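Local structure of putative tagatose-6-phosphate ketose/aldose isomerase (Escherichia coli, 3C3J) at residues 309-314 against 340-345; 313-318 against 324-329; 329-332 against 336-339. The protein is a putative protein of the SIS family carrying two SIS domains, each an alpha/beta fold built round a five-stranded parallel sheet. One frame throughout, in Å; residues are numbered along the deposited sequence.

The three contacts follow one passage of chain through the edge of the second SIS domain: strand 307-312, the short helix 317-320, edge strand 324-326, a loop and helix 335-356. Contact 2 closes the beta-alpha-beta unit, contact 3 fastens the loop to the start of the helix, and contact 1 spans both, bringing the helix back against strand 307-312. The centre of contact 1 is about 9 Å from those of contacts 2 and 3, which are about 12 Å apart. Contacts 1 and 2 share Ala-313 and Glu-314 and the same sheet, contacts 1 and 3 the same helix. A surface turn, a partly buried ion pair and a buried apolar patch thus line up along one edge of the sheet.

Contact 1. Residues 309-314 against 340-345; sequences IAIAAE and FCFLMY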
ATOM      1  N   ILE A 309      20.947  -4.532  -7.648  1.00 17.66           N
ATOM      2  CA  ILE A 309      21.798  -3.550  -6.965  1.00 17.20           C
ATOM      3  C   ILE A 309      21.344  -3.437  -5.513  1.00 16.97           C
ATOM      4  O   ILE A 309      20.183  -3.189  -5.256  1.00 15.92           O
ATOM      5  CB  ILE A 309      21.705  -2.145  -7.619  1.00 17.56           C
ATOM      6  CG1 ILE A 309      22.128  -2.180  -9.081  1.00 18.19           C
ATOM      7  CG2 ILE A 309      22.534  -1.098  -6.870  1.00 16.81           C
ATOM      8  CD1 ILE A 309      22.004  -0.826  -9.751  1.00 17.09           C
ATOM      9  N   ALA A 310      22.270  -3.659  -4.588  1.00 15.90           N
ATOM     10  CA  ALA A 310      22.062  -3.424  -3.169  1.00 16.37           C
ATOM     11  C   ALA A 310      22.659  -2.070  -2.830  1.00 16.48           C
ATOM     12  O   ALA A 310      23.819  -1.788  -3.182  1.00 15.62           O
ATOM     13  CB  ALA A 310      22.734  -4.483  -2.351  1.00 15.94           C
ATOM     14  N   ILE A 311      21.885  -1.245  -2.129  1.00 16.23           N
ATOM     15  CA  ILE A 311      22.386  -0.006  -1.545  1.00 15.94           C
ATOM     16  C   ILE A 311      22.391  -0.173  -0.021  1.00 16.09           C
ATOM     17  O   ILE A 311      21.357  -0.469   0.571  1.00 16.07           O
ATOM     18  CB  ILE A 311      21.557   1.234  -1.977  1.00 16.06           C
ATOM     19  CG1 ILE A 311      21.396   1.277  -3.506  1.00 15.76           C
ATOM     20  CG2 ILE A 311      22.214   2.511  -1.484  1.00 16.01           C
ATOM     21  CD1 ILE A 311      20.516   2.424  -4.011  1.00 15.60           C
ATOM     22  N   ALA A 312      23.566  -0.038   0.602  1.00 16.23           N
ATOM     23  CA  ALA A 312      23.719  -0.304   2.035  1.00 16.62           C
ATOM     24  C   ALA A 312      24.796   0.541   2.697  1.00 17.50           C
ATOM     25  O   ALA A 312      25.768   0.936   2.052  1.00 16.51           O
ATOM     26  CB  ALA A 312      23.998  -1.794   2.284  1.00 16.23           C
ATOM     27  N   ALA A 313      24.628   0.760   4.004  1.00 18.10           N
ATOM     28  CA  ALA A 313      25.627   1.420   4.837  1.00 19.95           C
ATOM     29  C   ALA A 313      26.858   0.542   5.065  1.00 21.43           C
ATOM     30  O   ALA A 313      27.957   1.049   5.109  1.00 21.01           O
ATOM     31  CB  ALA A 313      25.034   1.806   6.159  1.00 19.16           C
ATOM     32  N   GLU A 314      26.653  -0.765   5.239  1.00 23.29           N
ATOM     33  CA  GLU A 314      27.739  -1.718   5.473  1.00 25.68           C
ATOM     34  C   GLU A 314      27.783  -2.721   4.346  1.00 25.39           C
ATOM     35  O   GLU A 314      26.746  -3.255   3.953  1.00 24.42           O
ATOM     36  CB  GLU A 314      27.485  -2.551   6.715  1.00 26.82           C
ATOM     37  CG  GLU A 314      27.258  -1.834   8.012  1.00 31.10           C
ATOM     38  CD  GLU A 314      27.132  -2.856   9.162  1.00 31.43           C
ATOM     39  OE1 GLU A 314      27.551  -4.027   8.953  1.00 39.54           O
ATOM     40  OE2 GLU A 314      26.602  -2.508  10.254  1.00 40.18           O
ATOM     41  N   PHE A 340      16.239   9.249   3.252  1.00 13.31           N
ATOM     42  CA  PHE A 340      16.777  10.430   2.547  1.00 13.79           C
ATOM     43  C   PHE A 340      17.943  10.059   1.612  1.00 14.06           C
ATOM     44  O   PHE A 340      17.980  10.455   0.442  1.00 13.85           O
ATOM     45  CB  PHE A 340      17.189  11.499   3.554  1.00 13.20           C
ATOM     46  CG  PHE A 340      16.022  12.074   4.306  1.00 13.04           C
ATOM     47  CD1 PHE A 340      15.363  13.201   3.842  1.00 13.55           C
ATOM     48  CD2 PHE A 340      15.574  11.481   5.471  1.00 12.65           C
ATOM     49  CE1 PHE A 340      14.276  13.705   4.533  1.00 13.38           C
ATOM     50  CE2 PHE A 340      14.476  11.997   6.185  1.00 13.23           C
ATOM     51  CZ  PHE A 340      13.827  13.092   5.711  1.00 12.53           C
ATOM     52  N   CYS A 341      18.864   9.262   2.123  1.00 14.84           N
ATOM     53  CA  CYS A 341      20.000   8.755   1.338  1.00 15.75           C
ATOM     54  C   CYS A 341      19.549   7.939   0.128  1.00 15.43           C
ATOM     55  O   CYS A 341      20.012   8.183  -0.975  1.00 15.24           O
ATOM     56  CB  CYS A 341      20.892   7.882   2.203  1.00 15.84           C
ATOM     57  SG  CYS A 341      21.453   8.655   3.771  1.00 22.58           S
ATOM     58  N   PHE A 342      18.639   6.986   0.331  1.00 15.02           N
ATOM     59  CA  PHE A 342      18.163   6.152  -0.783  1.00 14.49           C
ATOM     60  C   PHE A 342      17.484   6.997  -1.853  1.00 14.06           C
ATOM     61  O   PHE A 342      17.705   6.784  -3.047  1.00 13.54           O
ATOM     62  CB  PHE A 342      17.207   5.070  -0.294  1.00 14.77           C
ATOM     63  CG  PHE A 342      17.844   4.062   0.637  1.00 13.48           C
ATOM     64  CD1 PHE A 342      18.973   3.349   0.250  1.00 14.35           C
ATOM     65  CD2 PHE A 342      17.305   3.822   1.888  1.00 13.26           C
ATOM     66  CE1 PHE A 342      19.559   2.416   1.112  1.00 14.10           C
ATOM     67  CE2 PHE A 342      17.872   2.892   2.754  1.00 15.40           C
ATOM     68  CZ  PHE A 342      19.010   2.183   2.361  1.00 14.69           C
ATOM     69  N   LEU A 343      16.673   7.960  -1.427  1.00 13.58           N
ATOM     70  CA  LEU A 343      15.984   8.838  -2.345  1.00 13.72           C
ATOM     71  C   LEU A 343      16.928   9.639  -3.257  1.00 13.68           C
ATOM     72  O   LEU A 343      16.592   9.882  -4.406  1.00 13.22           O
ATOM     73  CB  LEU A 343      15.010   9.770  -1.588  1.00 13.27           C
ATOM     74  CG  LEU A 343      13.723   9.055  -1.152  1.00 13.41           C
ATOM     75  CD1 LEU A 343      12.873   9.982  -0.289  1.00 13.62           C
ATOM     76  CD2 LEU A 343      12.893   8.463  -2.329  1.00 12.35           C
HETATM   77  N   MSE A 344      18.096  10.024  -2.749  1.00 13.52           N
HETATM   78  CA  MSE A 344      19.100  10.721  -3.576  1.00 14.49           C
HETATM   79  C   MSE A 344      19.432   9.903  -4.823  1.00 14.08           C
HETATM   80  O   MSE A 344      19.470  10.461  -5.931  1.00 14.68           O
HETATM   81  CB  MSE A 344      20.393  11.007  -2.784  1.00 14.61           C
HETATM   82  CG  MSE A 344      20.217  11.872  -1.540  1.00 16.69           C
HETATM   83 SE   MSE A 344      19.410  13.671  -1.910  1.00 26.19          SE
HETATM   84  CE  MSE A 344      17.489  13.242  -1.510  1.00 16.91           C
ATOM     85  N   TYR A 345      19.641   8.597  -4.653  1.00 14.26           N
ATOM     86  CA  TYR A 345      19.933   7.711  -5.784  1.00 13.87           C
ATOM     87  C   TYR A 345      18.716   7.564  -6.699  1.00 13.03           C
ATOM     88  O   TYR A 345      18.860   7.694  -7.906  1.00 12.48           O
ATOM     89  CB  TYR A 345      20.449   6.339  -5.333  1.00 14.93           C
ATOM     90  CG  TYR A 345      21.747   6.402  -4.563  1.00 14.67           C
ATOM     91  CD1 TYR A 345      22.969   6.502  -5.220  1.00 15.31           C
ATOM     92  CD2 TYR A 345      21.749   6.346  -3.167  1.00 15.19           C
ATOM     93  CE1 TYR A 345      24.159   6.581  -4.502  1.00 15.91           C
ATOM     94  CE2 TYR A 345      22.917   6.420  -2.449  1.00 15.73           C
ATOM     95  CZ  TYR A 345      24.123   6.529  -3.119  1.00 16.04           C
ATOM     96  OH  TYR A 345      25.283   6.592  -2.395  1.00 17.76           O
TER
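In Ile-311 the chi1 of -51° puts CG1 beside the backbone N and swings CG2 to the far side of the CA-CB bond from that nitrogen, toward the two aromatic side chains of helix 335-356. On the helix, Phe-342 and Tyr-345 both hold CG anti to the carbonyl carbon (chi1 -64° and -62°), and their rings reach to the strand one turn apart. The Phe-342 ring turns its edge to Ile-311, and the two side chains run past each other in opposite senses. CG2 of Ile-311 lies in the plane of that ring, 3.7 Å from Phe-342 CE1. The same ring carbon, Phe-342 CE1, approaches Ile-311 O to 3.4 Å near the ring plane, an approach in which the slightly positive aromatic edge probably suits the carbonyl oxygen.

Tyr-345 is met differently. Tyr-345 CE2 is 4.1 Å from Ile-311 CG2, with the methyl placed obliquely to the ring. Further back, Tyr-345 CB lies 4.1 Å from Ile-311 CD1, so that both branches of the isoleucine bear on this residue. No hydrogen bond crosses between the segments, and all three residues are buried.

Around them, Phe-281 stacks on the Phe-342 ring, Leu-327 touches both Ile-311 and Tyr-345, and Ile-207 of helix 198-210 adds to the cover of Tyr-345. One beta-branched residue set against two aromatics thus seats a helix on a face of the parallel sheet, the layering expected of the alpha-beta-alpha sandwich of a SIS domain.

Contact 2. Residues 313-318 against 324-329; sequences AESSDI and HIILPP
Ala-313 and Ile-326 bury the most surface here, and Ser-315 comes next. Ile-326 reaches the turn with two separate branches: with chi1 at -53° CG1 sits beside the backbone N and CG2 opposite it. Ile-326 CG2 lies 3.4 Å from Ala-313 O. The other branch bends at chi2 (-56°) and sends its methyl along the turn, so that Ile-326 CD1 is 3.7 Å from Ser-315 CB. One isoleucine therefore supports the loop at two places, two residues apart. Val-319 of helix 317-320 also touches it.

Ala-313 meets the other segment mainly through its backbone, because its methyl is directed away. Leu-327 CD1 approaches Ala-313 N to 4.1 Å, and the side chains meet more loosely. Water 1 joins the two segments nearby: it lies at hydrogen-bonding distance from both, 2.7 Å from Ala-313 O and 2.6 Å from Leu-327 O, and probably shares its protons among the carbonyls around it. Ser-315 offers its CB to Ile-326 and its hydroxyl to a water-bridged link with His-324. Ser-315 OG, turned opposite its backbone N (chi1 -165°), is hydrogen-bonded to water 2 at 2.7 Å, and water 2 in turn lies 3.0 Å from His-324 NE2. His-324 ND1, meanwhile, is bonded to Gly-322 O. Next in the turn, Ser-316 is the N-cap of helix 317-320, its OG bonding to Val-319 N.

The segments join strand 307-312 to edge strand 324-326 through that helix, as a surface beta-alpha-beta unit. No direct hydrogen bond crosses between them. The turn is thus tied to the edge strand by apolar contact and bridging water, while the direct backbone bonding lies alongside, between the strands (Ile-325 and Leu-327 with Ala-310 and Ala-312).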
ATOM      1  N   ALA A 313      24.628   0.760   4.004  1.00 18.10           N
ATOM      2  CA  ALA A 313      25.627   1.420   4.837  1.00 19.95           C
ATOM      3  C   ALA A 313      26.858   0.542   5.065  1.00 21.43           C
ATOM      4  O   ALA A 313      27.957   1.049   5.109  1.00 21.01           O
ATOM      5  CB  ALA A 313      25.034   1.806   6.159  1.00 19.16           C
ATOM      6  N   GLU A 314      26.653  -0.765   5.239  1.00 23.29           N
ATOM      7  CA  GLU A 314      27.739  -1.718   5.473  1.00 25.68           C
ATOM      8  C   GLU A 314      27.783  -2.721   4.346  1.00 25.39           C
ATOM      9  O   GLU A 314      26.746  -3.255   3.953  1.00 24.42           O
ATOM     10  CB  GLU A 314      27.485  -2.551   6.715  1.00 26.82           C
ATOM     11  CG  GLU A 314      27.258  -1.834   8.012  1.00 31.10           C
ATOM     12  CD  GLU A 314      27.132  -2.856   9.162  1.00 31.43           C
ATOM     13  OE1 GLU A 314      27.551  -4.027   8.953  1.00 39.54           O
ATOM     14  OE2 GLU A 314      26.602  -2.508  10.254  1.00 40.18           O
ATOM     15  N   SER A 315      28.971  -2.998   3.838  1.00 26.24           N
ATOM     16  CA  SER A 315      29.130  -4.091   2.902  1.00 27.27           C
ATOM     17  C   SER A 315      29.055  -5.419   3.674  1.00 27.53           C
ATOM     18  O   SER A 315      29.095  -5.449   4.905  1.00 28.29           O
ATOM     19  CB  SER A 315      30.444  -3.977   2.127  1.00 27.38           C
ATOM     20  OG  SER A 315      30.412  -4.845   1.008  1.00 28.34           O
ATOM     21  N   SER A 316      28.886  -6.503   2.934  1.00 27.44           N
ATOM     22  CA  SER A 316      28.902  -7.846   3.484  1.00 27.34           C
ATOM     23  C   SER A 316      29.135  -8.731   2.287  1.00 27.41           C
ATOM     24  O   SER A 316      29.123  -8.254   1.153  1.00 26.80           O
ATOM     25  CB  SER A 316      27.581  -8.200   4.177  1.00 27.28           C
ATOM     26  OG  SER A 316      26.522  -8.333   3.240  1.00 27.10           O
ATOM     27  N   ASP A 317      29.328 -10.019   2.514  1.00 27.39           N
ATOM     28  CA  ASP A 317      29.560 -10.907   1.393  1.00 27.94           C
ATOM     29  C   ASP A 317      28.395 -10.890   0.416  1.00 26.50           C
ATOM     30  O   ASP A 317      28.598 -10.786  -0.797  1.00 26.50           O
ATOM     31  CB  ASP A 317      29.848 -12.321   1.892  1.00 28.76           C
ATOM     32  CG  ASP A 317      31.270 -12.464   2.417  1.00 32.41           C
ATOM     33  OD1 ASP A 317      32.207 -11.914   1.773  1.00 34.57           O
ATOM     34  OD2 ASP A 317      31.440 -13.127   3.471  1.00 36.87           O
ATOM     35  N   ILE A 318      27.183 -10.958   0.946  1.00 24.49           N
ATOM     36  CA  ILE A 318      25.987 -10.934   0.113  1.00 24.16           C
ATOM     37  C   ILE A 318      25.881  -9.630  -0.700  1.00 22.93           C
ATOM     38  O   ILE A 318      25.608  -9.642  -1.913  1.00 22.44           O
ATOM     39  CB  ILE A 318      24.709 -11.154   0.966  1.00 23.93           C
ATOM     40  CG1 ILE A 318      24.711 -12.601   1.510  1.00 25.41           C
ATOM     41  CG2 ILE A 318      23.462 -10.916   0.111  1.00 24.27           C
ATOM     42  CD1 ILE A 318      23.651 -12.923   2.558  1.00 25.03           C
ATOM     43  N   HIS A 324      26.504  -3.109  -6.287  1.00 19.46           N
ATOM     44  CA  HIS A 324      26.177  -2.523  -5.010  1.00 19.32           C
ATOM     45  C   HIS A 324      26.746  -1.127  -4.873  1.00 19.25           C
ATOM     46  O   HIS A 324      27.722  -0.764  -5.554  1.00 18.97           O
ATOM     47  CB  HIS A 324      26.681  -3.403  -3.860  1.00 19.75           C
ATOM     48  CG  HIS A 324      28.172  -3.483  -3.770  1.00 19.23           C
ATOM     49  ND1 HIS A 324      28.928  -4.283  -4.602  1.00 20.59           N
ATOM     50  CD2 HIS A 324      29.047  -2.861  -2.952  1.00 19.84           C
ATOM     51  CE1 HIS A 324      30.204  -4.152  -4.295  1.00 20.27           C
ATOM     52  NE2 HIS A 324      30.306  -3.292  -3.300  1.00 20.48           N
ATOM     53  N   ILE A 325      26.117  -0.353  -3.992  1.00 17.84           N
ATOM     54  CA  ILE A 325      26.555   0.976  -3.644  1.00 17.78           C
ATOM     55  C   ILE A 325      26.641   1.026  -2.123  1.00 17.61           C
ATOM     56  O   ILE A 325      25.667   0.738  -1.438  1.00 17.44           O
ATOM     57  CB  ILE A 325      25.570   2.045  -4.161  1.00 17.32           C
ATOM     58  CG1 ILE A 325      25.517   2.041  -5.675  1.00 17.82           C
ATOM     59  CG2 ILE A 325      25.943   3.446  -3.659  1.00 18.02           C
ATOM     60  CD1 ILE A 325      24.379   2.863  -6.235  1.00 18.29           C
ATOM     61  N   ILE A 326      27.810   1.347  -1.582  1.00 17.54           N
ATOM     62  CA  ILE A 326      27.941   1.572  -0.139  1.00 17.36           C
ATOM     63  C   ILE A 326      27.829   3.058   0.108  1.00 17.84           C
ATOM     64  O   ILE A 326      28.486   3.856  -0.547  1.00 16.83           O
ATOM     65  CB  ILE A 326      29.277   1.038   0.447  1.00 18.08           C
ATOM     66  CG1 ILE A 326      29.483  -0.439   0.071  1.00 18.73           C
ATOM     67  CG2 ILE A 326      29.328   1.240   1.958  1.00 17.47           C
ATOM     68  CD1 ILE A 326      28.374  -1.390   0.468  1.00 18.48           C
ATOM     69  N   LEU A 327      26.947   3.431   1.030  1.00 18.09           N
ATOM     70  CA  LEU A 327      26.731   4.827   1.363  1.00 18.17           C
ATOM     71  C   LEU A 327      28.008   5.456   1.941  1.00 18.82           C
ATOM     72  O   LEU A 327      28.823   4.759   2.549  1.00 18.51           O
ATOM     73  CB  LEU A 327      25.589   4.957   2.383  1.00 17.86           C
ATOM     74  CG  LEU A 327      24.223   4.394   1.979  1.00 17.91           C
ATOM     75  CD1 LEU A 327      23.257   4.536   3.164  1.00 16.93           C
ATOM     76  CD2 LEU A 327      23.685   5.107   0.742  1.00 16.89           C
ATOM     77  N   PRO A 328      28.187   6.772   1.757  1.00 19.48           N
ATOM     78  CA  PRO A 328      29.345   7.444   2.385  1.00 19.75           C
ATOM     79  C   PRO A 328      29.415   7.175   3.881  1.00 19.79           C
ATOM     80  O   PRO A 328      28.377   7.037   4.514  1.00 19.16           O
ATOM     81  CB  PRO A 328      29.072   8.946   2.135  1.00 19.08           C
ATOM     82  CG  PRO A 328      28.252   8.977   0.946  1.00 19.44           C
ATOM     83  CD  PRO A 328      27.396   7.709   0.945  1.00 19.63           C
ATOM     84  N   PRO A 329      30.631   7.115   4.458  1.00 20.63           N
ATOM     85  CA  PRO A 329      30.713   6.865   5.889  1.00 20.70           C
ATOM     86  C   PRO A 329      30.013   7.923   6.693  1.00 20.62           C
ATOM     87  O   PRO A 329      30.078   9.112   6.358  1.00 20.61           O
ATOM     88  CB  PRO A 329      32.228   6.901   6.177  1.00 21.25           C
ATOM     89  CG  PRO A 329      32.850   6.587   4.883  1.00 22.32           C
ATOM     90  CD  PRO A 329      31.972   7.259   3.863  1.00 21.40           C
TER
HETATM   91  O   HOH W   1      28.657   3.699   4.965  1.00 26.08           O
HETATM   92  O   HOH W   2      31.987  -3.697  -0.848  1.00 51.41           O

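Contact 3. Residues 329-332 against 336-339; sequences PSRH and VEQA
Arg-331 grips Glu-337 end-on with a pair of hydrogen bonds that form a salt bridge. Arg-331 NH1 donates to Glu-337 OE1 at 2.9 Å with an N-H...O angle of 162°, and Arg-331 NH2 donates to Glu-337 OE2 at 3.0 Å almost as straight. Both oxygens lie near the guanidinium plane, but the two flat groups are twisted 42° apart: OE1 is met on its syn side, somewhat out of the carboxylate plane, whereas OE2 is approached from above that plane.

Arg-331 CG sits between its backbone N and carbonyl carbon (chi1 64°), and from there the chain runs extended to NE, crossing the glutamate at about a right angle. NH1 also turns back to the loop, with Arg-331 NH1 3.0 Å from His-332 O. Asp-199 forms a salt bridge with NE and Thr-196 O accepts from NH2, so every guanidinium nitrogen is engaged, which probably restricts the rotation of the group. Glu-337 OE1 takes a further bond from Ile-334 N, tying the carboxylate to the backbone just ahead of its own helix.

Between the two segments little else touches; from outside, Ile-192 packs on Glu-337. The bridge pins the loop that follows strand 324-326 to the first turns of helix 335-356, with helix 198-210 supplying Asp-199 and helix 63-79 touching Val-336 and Ala-339.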
ATOM      1  N   PRO A 329      30.631   7.115   4.458  1.00 20.63           N
ATOM      2  CA  PRO A 329      30.713   6.865   5.889  1.00 20.70           C
ATOM      3  C   PRO A 329      30.013   7.923   6.693  1.00 20.62           C
ATOM      4  O   PRO A 329      30.078   9.112   6.358  1.00 20.61           O
ATOM      5  CB  PRO A 329      32.228   6.901   6.177  1.00 21.25           C
ATOM      6  CG  PRO A 329      32.850   6.587   4.883  1.00 22.32           C
ATOM      7  CD  PRO A 329      31.972   7.259   3.863  1.00 21.40           C
ATOM      8  N   SER A 330      29.346   7.481   7.751  1.00 20.49           N
ATOM      9  CA  SER A 330      28.695   8.358   8.714  1.00 20.50           C
ATOM     10  C   SER A 330      28.447   7.601  10.001  1.00 19.82           C
ATOM     11  O   SER A 330      28.696   6.383  10.090  1.00 19.37           O
ATOM     12  CB  SER A 330      27.350   8.838   8.168  1.00 21.10           C
ATOM     13  OG  SER A 330      26.445   7.731   8.065  1.00 22.78           O
ATOM     14  N   ARG A 331      27.884   8.296  10.982  1.00 19.13           N
ATOM     15  CA  ARG A 331      27.353   7.617  12.162  1.00 18.70           C
ATOM     16  C   ARG A 331      26.220   6.653  11.769  1.00 18.45           C
ATOM     17  O   ARG A 331      25.738   6.666  10.625  1.00 17.33           O
ATOM     18  CB  ARG A 331      26.807   8.621  13.153  1.00 18.64           C
ATOM     19  CG  ARG A 331      25.608   9.415  12.600  1.00 18.45           C
ATOM     20  CD  ARG A 331      24.797   9.965  13.692  1.00 19.65           C
ATOM     21  NE  ARG A 331      23.859  10.988  13.231  1.00 17.36           N
ATOM     22  CZ  ARG A 331      22.587  10.758  12.893  1.00 19.08           C
ATOM     23  NH1 ARG A 331      22.064   9.536  12.938  1.00 18.12           N
ATOM     24  NH2 ARG A 331      21.829  11.770  12.525  1.00 18.19           N
ATOM     25  N   HIS A 332      25.798   5.826  12.719  1.00 18.52           N
ATOM     26  CA  HIS A 332      24.649   4.929  12.475  1.00 18.51           C
ATOM     27  C   HIS A 332      23.430   5.808  12.217  1.00 18.04           C
ATOM     28  O   HIS A 332      23.210   6.782  12.941  1.00 17.47           O
ATOM     29  CB  HIS A 332      24.373   4.023  13.677  1.00 18.64           C
ATOM     30  CG  HIS A 332      23.204   3.116  13.479  1.00 19.05           C
ATOM     31  ND1 HIS A 332      21.960   3.392  14.000  1.00 23.23           N
ATOM     32  CD2 HIS A 332      23.070   1.970  12.771  1.00 20.56           C
ATOM     33  CE1 HIS A 332      21.113   2.439  13.645  1.00 21.06           C
ATOM     34  NE2 HIS A 332      21.761   1.557  12.908  1.00 21.12           N
ATOM     35  N   VAL A 336      14.397   5.851   9.031  1.00 13.95           N
ATOM     36  CA  VAL A 336      13.765   7.077   8.535  1.00 14.73           C
ATOM     37  C   VAL A 336      14.823   8.106   8.074  1.00 15.37           C
ATOM     38  O   VAL A 336      14.540   8.927   7.190  1.00 16.00           O
ATOM     39  CB  VAL A 336      12.758   7.710   9.538  1.00 14.94           C
ATOM     40  CG1 VAL A 336      11.514   6.784   9.754  1.00 15.44           C
ATOM     41  CG2 VAL A 336      13.456   8.112  10.896  1.00 14.06           C
ATOM     42  N   GLU A 337      16.015   8.080   8.683  1.00 14.42           N
ATOM     43  CA  GLU A 337      17.161   8.881   8.214  1.00 15.18           C
ATOM     44  C   GLU A 337      17.724   8.367   6.902  1.00 14.63           C
ATOM     45  O   GLU A 337      17.972   9.157   5.995  1.00 15.43           O
ATOM     46  CB  GLU A 337      18.253   8.952   9.275  1.00 14.58           C
ATOM     47  CG  GLU A 337      17.791   9.736  10.529  1.00 16.90           C
ATOM     48  CD  GLU A 337      18.838   9.741  11.637  1.00 18.03           C
ATOM     49  OE1 GLU A 337      19.505   8.693  11.795  1.00 20.31           O
ATOM     50  OE2 GLU A 337      18.971  10.774  12.355  1.00 18.80           O
ATOM     51  N   GLN A 338      17.910   7.048   6.812  1.00 14.69           N
ATOM     52  CA  GLN A 338      18.332   6.375   5.567  1.00 14.33           C
ATOM     53  C   GLN A 338      17.465   6.645   4.342  1.00 13.66           C
ATOM     54  O   GLN A 338      17.969   6.640   3.222  1.00 12.81           O
ATOM     55  CB  GLN A 338      18.313   4.854   5.748  1.00 14.60           C
ATOM     56  CG  GLN A 338      19.448   4.280   6.567  1.00 14.37           C
ATOM     57  CD  GLN A 338      19.844   2.892   6.074  1.00 15.39           C
ATOM     58  OE1 GLN A 338      19.020   1.945   6.016  1.00 18.27           O
ATOM     59  NE2 GLN A 338      21.089   2.762   5.712  1.00 11.51           N
ATOM     60  N   ALA A 339      16.158   6.798   4.553  1.00 13.43           N
ATOM     61  CA  ALA A 339      15.215   7.050   3.473  1.00 13.62           C
ATOM     62  C   ALA A 339      15.713   8.214   2.609  1.00 13.27           C
ATOM     63  O   ALA A 339      15.643   8.157   1.390  1.00 13.53           O
ATOM     64  CB  ALA A 339      13.805   7.363   4.025  1.00 13.44           C
TER